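Local coordinates for protein putative glutathione transferase (Sphingobium chlorophenolicum, PDB 4FQU) that catalyses the glutathione-dependent reduction of glutathionyl-hydroquinones to hydroquinones, a step in the breakdown of pentachlorophenol, at residues R22-E27 / T115-V120; K26-R31 / N135-E140. One frame throughout, in Å; residues are numbered along the deposited sequence.

Interaction 1: R22-E27 / T115-V120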
loop_
_atom_site.group_PDB
_atom_site.type_symbol
_atom_site.label_atom_id
_atom_site.label_comp_id
_atom_site.label_asym_id
_atom_site.label_seq_id
_atom_site.Cartn_x
_atom_site.Cartn_y
_atom_site.Cartn_z
ATOM N N ARG A 22 -19.366 -26.806 -18.103
ATOM C CA ARG A 22 -18.124 -27.573 -17.948
ATOM C C ARG A 22 -17.367 -27.140 -16.697
ATOM O O ARG A 22 -16.969 -25.972 -16.589
ATOM C CB ARG A 22 -17.226 -27.373 -19.188
ATOM C CG ARG A 22 -16.112 -28.434 -19.429
ATOM C CD ARG A 22 -15.479 -28.274 -20.851
ATOM N NE ARG A 22 -14.275 -29.068 -21.128
ATOM C CZ ARG A 22 -13.615 -29.793 -20.225
ATOM N NH1 ARG A 22 -14.012 -29.858 -18.948
ATOM N NH2 ARG A 22 -12.538 -30.467 -20.602
ATOM N N PHE A 23 -17.170 -28.086 -15.773
ATOM C CA PHE A 23 -16.370 -27.881 -14.551
ATOM C C PHE A 23 -14.874 -28.010 -14.824
ATOM O O PHE A 23 -14.452 -28.960 -15.503
ATOM C CB PHE A 23 -16.760 -28.941 -13.508
ATOM C CG PHE A 23 -16.150 -28.738 -12.120
ATOM C CD1 PHE A 23 -16.675 -27.800 -11.235
ATOM C CD2 PHE A 23 -15.106 -29.528 -11.684
ATOM C CE1 PHE A 23 -16.152 -27.630 -9.980
ATOM C CE2 PHE A 23 -14.590 -29.339 -10.434
ATOM C CZ PHE A 23 -15.129 -28.388 -9.581
ATOM N N VAL A 24 -14.091 -27.071 -14.275
ATOM C CA VAL A 24 -12.617 -27.060 -14.372
ATOM C C VAL A 24 -11.877 -27.245 -13.009
ATOM O O VAL A 24 -12.033 -26.434 -12.082
ATOM C CB VAL A 24 -12.125 -25.766 -15.047
ATOM C CG1 VAL A 24 -10.660 -25.558 -14.809
ATOM C CG2 VAL A 24 -12.429 -25.791 -16.515
ATOM N N ARG A 25 -11.073 -28.312 -12.904
ATOM C CA ARG A 25 -10.337 -28.639 -11.682
ATOM C C ARG A 25 -9.254 -27.599 -11.506
ATOM O O ARG A 25 -8.465 -27.391 -12.420
ATOM C CB ARG A 25 -9.732 -30.066 -11.751
ATOM C CG ARG A 25 -10.763 -31.221 -11.638
ATOM C CD ARG A 25 -10.156 -32.620 -11.454
ATOM N NE ARG A 25 -9.223 -32.658 -10.322
ATOM C CZ ARG A 25 -8.014 -33.249 -10.322
ATOM N NH1 ARG A 25 -7.573 -33.890 -11.418
ATOM N NH2 ARG A 25 -7.240 -33.211 -9.214
ATOM N N LYS A 26 -9.191 -26.948 -10.351
ATOM C CA LYS A 26 -8.236 -25.849 -10.164
ATOM C C LYS A 26 -7.017 -26.224 -9.309
ATOM O O LYS A 26 -6.050 -25.485 -9.185
ATOM C CB LYS A 26 -8.952 -24.639 -9.554
ATOM C CG LYS A 26 -10.272 -24.263 -10.229
ATOM C CD LYS A 26 -10.094 -23.267 -11.362
ATOM C CE LYS A 26 -11.371 -22.485 -11.587
ATOM N NZ LYS A 26 -11.157 -21.298 -12.473
ATOM N N GLU A 27 -7.078 -27.383 -8.696
ATOM C CA GLU A 27 -5.998 -27.849 -7.848
ATOM C C GLU A 27 -4.764 -28.262 -8.658
ATOM O O GLU A 27 -4.785 -28.286 -9.893
ATOM C CB GLU A 27 -6.490 -29.028 -6.986
ATOM C CG GLU A 27 -7.089 -30.183 -7.774
ATOM C CD GLU A 27 -8.607 -30.080 -8.005
ATOM O OE1 GLU A 27 -9.200 -31.147 -8.284
ATOM O OE2 GLU A 27 -9.210 -28.975 -7.923
ATOM N N THR A 115 -4.723 -31.917 -24.538
ATOM C CA THR A 115 -6.062 -31.409 -24.293
ATOM C C THR A 115 -6.226 -30.902 -22.871
ATOM O O THR A 115 -7.315 -30.510 -22.482
ATOM C CB THR A 115 -7.097 -32.489 -24.586
ATOM O OG1 THR A 115 -6.683 -33.723 -23.969
ATOM C CG2 THR A 115 -7.199 -32.677 -26.077
ATOM N N TYR A 116 -5.142 -30.920 -22.104
ATOM C CA TYR A 116 -5.146 -30.520 -20.702
ATOM C C TYR A 116 -6.113 -29.398 -20.345
ATOM O O TYR A 116 -6.097 -28.333 -20.939
ATOM C CB TYR A 116 -3.740 -30.123 -20.273
ATOM C CG TYR A 116 -3.643 -29.617 -18.854
ATOM C CD1 TYR A 116 -3.476 -30.493 -17.776
ATOM C CD2 TYR A 116 -3.700 -28.273 -18.575
ATOM C CE1 TYR A 116 -3.376 -30.033 -16.450
ATOM C CE2 TYR A 116 -3.593 -27.818 -17.250
ATOM C CZ TYR A 116 -3.434 -28.702 -16.202
ATOM O OH TYR A 116 -3.326 -28.221 -14.920
ATOM N N THR A 117 -6.949 -29.640 -19.345
ATOM C CA THR A 117 -7.785 -28.584 -18.799
ATOM C C THR A 117 -7.400 -28.317 -17.368
ATOM O O THR A 117 -7.605 -29.180 -16.523
ATOM C CB THR A 117 -9.245 -29.008 -18.744
ATOM O OG1 THR A 117 -9.607 -29.681 -19.964
ATOM C CG2 THR A 117 -10.111 -27.791 -18.475
ATOM N N GLY A 118 -6.866 -27.142 -17.081
ATOM C CA GLY A 118 -6.687 -26.771 -15.696
ATOM C C GLY A 118 -5.908 -25.509 -15.524
ATOM O O GLY A 118 -5.729 -24.756 -16.483
ATOM N N ARG A 119 -5.421 -25.235 -14.322
ATOM C CA ARG A 119 -4.595 -24.034 -14.254
ATOM C C ARG A 119 -3.179 -24.346 -14.732
ATOM O O ARG A 119 -2.813 -25.504 -14.883
ATOM C CB ARG A 119 -4.638 -23.379 -12.891
ATOM C CG ARG A 119 -5.896 -23.684 -12.137
ATOM C CD ARG A 119 -5.797 -23.068 -10.781
ATOM N NE ARG A 119 -5.458 -21.679 -10.956
ATOM C CZ ARG A 119 -4.635 -21.013 -10.166
ATOM N NH1 ARG A 119 -4.074 -21.637 -9.114
ATOM N NH2 ARG A 119 -4.395 -19.722 -10.447
ATOM N N VAL A 120 -2.416 -23.313 -15.052
ATOM C CA VAL A 120 -1.064 -23.494 -15.596
ATOM C C VAL A 120 -0.129 -22.741 -14.680
ATOM O O VAL A 120 0.093 -21.530 -14.905
ATOM C CB VAL A 120 -0.875 -22.922 -17.059
ATOM C CG1 VAL A 120 0.545 -23.103 -17.493
ATOM C CG2 VAL A 120 -1.773 -23.617 -18.071
#

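Interaction 2: K26-R31 / N135-E140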
loop_
_atom_site.group_PDB
_atom_site.type_symbol
_atom_site.label_atom_id
_atom_site.label_comp_id
_atom_site.label_asym_id
_atom_site.label_seq_id
_atom_site.Cartn_x
_atom_site.Cartn_y
_atom_site.Cartn_z
ATOM N N LYS A 26 -9.191 -26.948 -10.351
ATOM C CA LYS A 26 -8.236 -25.849 -10.164
ATOM C C LYS A 26 -7.017 -26.224 -9.309
ATOM O O LYS A 26 -6.050 -25.485 -9.185
ATOM C CB LYS A 26 -8.952 -24.639 -9.554
ATOM C CG LYS A 26 -10.272 -24.263 -10.229
ATOM C CD LYS A 26 -10.094 -23.267 -11.362
ATOM C CE LYS A 26 -11.371 -22.485 -11.587
ATOM N NZ LYS A 26 -11.157 -21.298 -12.473
ATOM N N GLU A 27 -7.078 -27.383 -8.696
ATOM C CA GLU A 27 -5.998 -27.849 -7.848
ATOM C C GLU A 27 -4.764 -28.262 -8.658
ATOM O O GLU A 27 -4.785 -28.286 -9.893
ATOM C CB GLU A 27 -6.490 -29.028 -6.986
ATOM C CG GLU A 27 -7.089 -30.183 -7.774
ATOM C CD GLU A 27 -8.607 -30.080 -8.005
ATOM O OE1 GLU A 27 -9.200 -31.147 -8.284
ATOM O OE2 GLU A 27 -9.210 -28.975 -7.923
ATOM N N SER A 28 -3.690 -28.612 -7.963
ATOM C CA SER A 28 -2.533 -29.179 -8.633
ATOM C C SER A 28 -2.868 -30.597 -9.102
ATOM O O SER A 28 -3.117 -31.483 -8.287
ATOM C CB SER A 28 -1.362 -29.193 -7.667
ATOM O OG SER A 28 -1.397 -28.038 -6.866
ATOM N N GLN A 29 -2.896 -30.830 -10.404
ATOM C CA GLN A 29 -3.329 -32.149 -10.845
ATOM C C GLN A 29 -2.246 -33.216 -11.017
ATOM O O GLN A 29 -2.520 -34.251 -11.609
ATOM C CB GLN A 29 -4.078 -32.045 -12.166
ATOM C CG GLN A 29 -5.249 -31.106 -12.179
ATOM C CD GLN A 29 -5.827 -30.992 -13.569
ATOM O OE1 GLN A 29 -6.114 -29.876 -14.037
ATOM N NE2 GLN A 29 -5.985 -32.144 -14.258
ATOM N N TYR A 30 -1.026 -32.984 -10.549
ATOM C CA TYR A 30 0.062 -33.919 -10.817
ATOM C C TYR A 30 0.743 -34.222 -9.511
ATOM O O TYR A 30 1.620 -33.470 -9.098
ATOM C CB TYR A 30 1.068 -33.284 -11.757
ATOM C CG TYR A 30 0.546 -33.167 -13.154
ATOM C CD1 TYR A 30 0.359 -34.285 -13.931
ATOM C CD2 TYR A 30 0.230 -31.937 -13.706
ATOM C CE1 TYR A 30 -0.127 -34.184 -15.219
ATOM C CE2 TYR A 30 -0.284 -31.824 -15.010
ATOM C CZ TYR A 30 -0.459 -32.958 -15.764
ATOM O OH TYR A 30 -0.954 -32.895 -17.063
ATOM N N ARG A 31 0.352 -35.306 -8.844
ATOM C CA ARG A 31 0.827 -35.550 -7.486
ATOM C C ARG A 31 1.726 -36.768 -7.379
ATOM O O ARG A 31 1.581 -37.587 -6.454
ATOM C CB ARG A 31 -0.351 -35.699 -6.530
ATOM C CG ARG A 31 -1.443 -34.700 -6.749
ATOM C CD ARG A 31 -0.864 -33.397 -6.578
ATOM N NE ARG A 31 -1.839 -32.440 -6.082
ATOM C CZ ARG A 31 -2.143 -32.323 -4.800
ATOM N NH1 ARG A 31 -1.548 -33.141 -3.947
ATOM N NH2 ARG A 31 -3.026 -31.409 -4.378
ATOM N N ASN A 135 5.177 -33.879 -10.793
ATOM C CA ASN A 135 4.444 -33.366 -9.652
ATOM C C ASN A 135 4.586 -31.870 -9.667
ATOM O O ASN A 135 5.630 -31.376 -10.038
ATOM C CB ASN A 135 4.960 -33.989 -8.378
ATOM C CG ASN A 135 4.284 -33.454 -7.138
ATOM O OD1 ASN A 135 4.161 -32.245 -6.972
ATOM N ND2 ASN A 135 3.877 -34.360 -6.229
ATOM N N ASN A 136 3.510 -31.148 -9.355
ATOM C CA ASN A 136 3.486 -29.696 -9.501
ATOM C C ASN A 136 2.683 -29.068 -8.387
ATOM O O ASN A 136 1.960 -28.093 -8.598
ATOM C CB ASN A 136 2.948 -29.255 -10.854
ATOM C CG ASN A 136 1.470 -29.561 -11.034
ATOM O OD1 ASN A 136 0.768 -28.862 -11.774
ATOM N ND2 ASN A 136 0.993 -30.609 -10.376
ATOM N N GLU A 137 2.852 -29.644 -7.203
ATOM C CA GLU A 137 2.360 -29.113 -5.956
ATOM C C GLU A 137 3.541 -28.847 -5.052
ATOM O O GLU A 137 4.157 -29.795 -4.621
ATOM C CB GLU A 137 1.452 -30.161 -5.304
ATOM C CG GLU A 137 1.116 -29.886 -3.866
ATOM C CD GLU A 137 0.497 -28.518 -3.642
ATOM O OE1 GLU A 137 -0.611 -28.304 -4.172
ATOM O OE2 GLU A 137 1.104 -27.649 -2.951
ATOM N N SER A 138 3.846 -27.571 -4.778
ATOM C CA SER A 138 5.002 -27.148 -3.927
ATOM C C SER A 138 5.182 -27.985 -2.654
ATOM O O SER A 138 6.231 -28.609 -2.414
ATOM C CB SER A 138 4.884 -25.677 -3.520
ATOM O OG SER A 138 3.544 -25.260 -3.731
ATOM N N SER A 139 4.155 -27.991 -1.816
ATOM C CA SER A 139 4.249 -28.712 -0.573
ATOM C C SER A 139 4.859 -30.068 -0.830
ATOM O O SER A 139 5.797 -30.441 -0.164
ATOM C CB SER A 139 2.881 -28.865 0.002
ATOM O OG SER A 139 1.962 -29.130 -1.033
ATOM N N GLU A 140 4.347 -30.793 -1.815
ATOM C CA GLU A 140 4.871 -32.120 -2.158
ATOM C C GLU A 140 6.310 -32.148 -2.650
ATOM O O GLU A 140 7.094 -32.899 -2.092
ATOM C CB GLU A 140 3.946 -32.855 -3.119
ATOM C CG GLU A 140 2.607 -33.169 -2.436
ATOM C CD GLU A 140 1.614 -33.871 -3.330
ATOM O OE1 GLU A 140 1.972 -34.245 -4.467
ATOM O OE2 GLU A 140 0.472 -34.067 -2.887
#

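Interaction 1: R22-E27 / T115-V120
Thr117 is the residue most covered in this loop-to-loop contact, where the segment 22-27 lies against the chain leading into strand 124-127 of the thioredoxin-like domain of a Xi-class glutathione transferase. The two backbones run in similar directions, 35° apart, with no hydrogen bond across; side chains meet each other and, at Gly118 and Lys26, the opposite backbone. With CG2 of Thr117 set opposite its own backbone nitrogen (chi1 -43° for OG1), the methyl meets Val24 CG2 at 3.6 Å and also lies over one face of the Arg22 guanidinium. The extended chain of Arg22 comes from the other direction and brings NH2 to 3.1 Å from Thr117 OG1, but at an angle too poor for a hydrogen bond; OG1 is instead bonded to Ile5 O. Beyond the valine, whose CG1 is 4.2 Å from Gly118 CA, the aliphatic part of Arg119 runs beside Lys26, with CB of the lysine 3.7 Å from Arg119 CD. The Arg119 chain then bends at chi3 (52°), and its NE stays 5.9 Å from Lys26 NZ. Lys26 thus packs on the stem of a side chain that probably belongs to the glutathione site. Within 115-120, Tyr116 OH donates in the carbonyl plane to Arg119 O at 2.8 Å.

Interaction 2: K26-R31 / N135-E140
Glu137 has CG trans to the backbone nitrogen (chi1 167°) and a bend at chi2 (55°), which brings its carboxylate between Ser28 and the start of helix 138-146, where it serves as N-cap in the thioredoxin-like domain. OE1 accepts from Ser28 OG at 2.8 Å, met from above the carboxylate plane, while OE2 turns to the helix and takes both Ser139 N (3.3 Å) and Ser139 OG. Arg31, bent at its own chi2, lays one guanidinium face over Glu137 CG; its NH2 is 3.9 Å from OE1, a long pairing of charges alone. NH1 instead forms a salt bridge with Glu140 OE2 at the guanidinium edge, the two flat groups standing 71° apart, and NE is tied to Ser28 O at 2.7 Å. Exchanging Glu137 for an alanine would probably leave Ser28 OG and Ser139 N without their acceptor and Arg31 with Glu140 as its one acidic mate here. Glu137 and Ser138 probably contribute to the glutathione site, and the loop 26-31 contacts Glu137 directly through Ser28 and Arg31. Asn136 reaches the edge of the Tyr30 ring with its ND2, while its OD1 is held by Tyr109 OH. Next to it, Asn135 forms an Asx turn, with OD1 accepting from Glu137 N at 2.9 Å, and its ND2 donates to the anti lone pair of Glu140 OE1 at 2.6 Å.

In the fold
Both contacts belong to one long loop between strands 9-10 and 45-49, which shares Lys26 and Glu27 between them and passes from the periphery inward: interaction 1 is centred about 20 Å from the centre of the chain and interaction 2 about 12 Å. Each is partly buried. The outer contact joins irregular segments by methyl and aliphatic packing, with the threonine hydroxyl bonded to Ile5, just past strand 3-4; the inner one holds the loop to a strand end and a helix start through a network of charges and hydrogen bonds. They meet where Tyr116 CD1 lies 3.6 Å from Tyr30 OH, and each includes residues of the probable glutathione site.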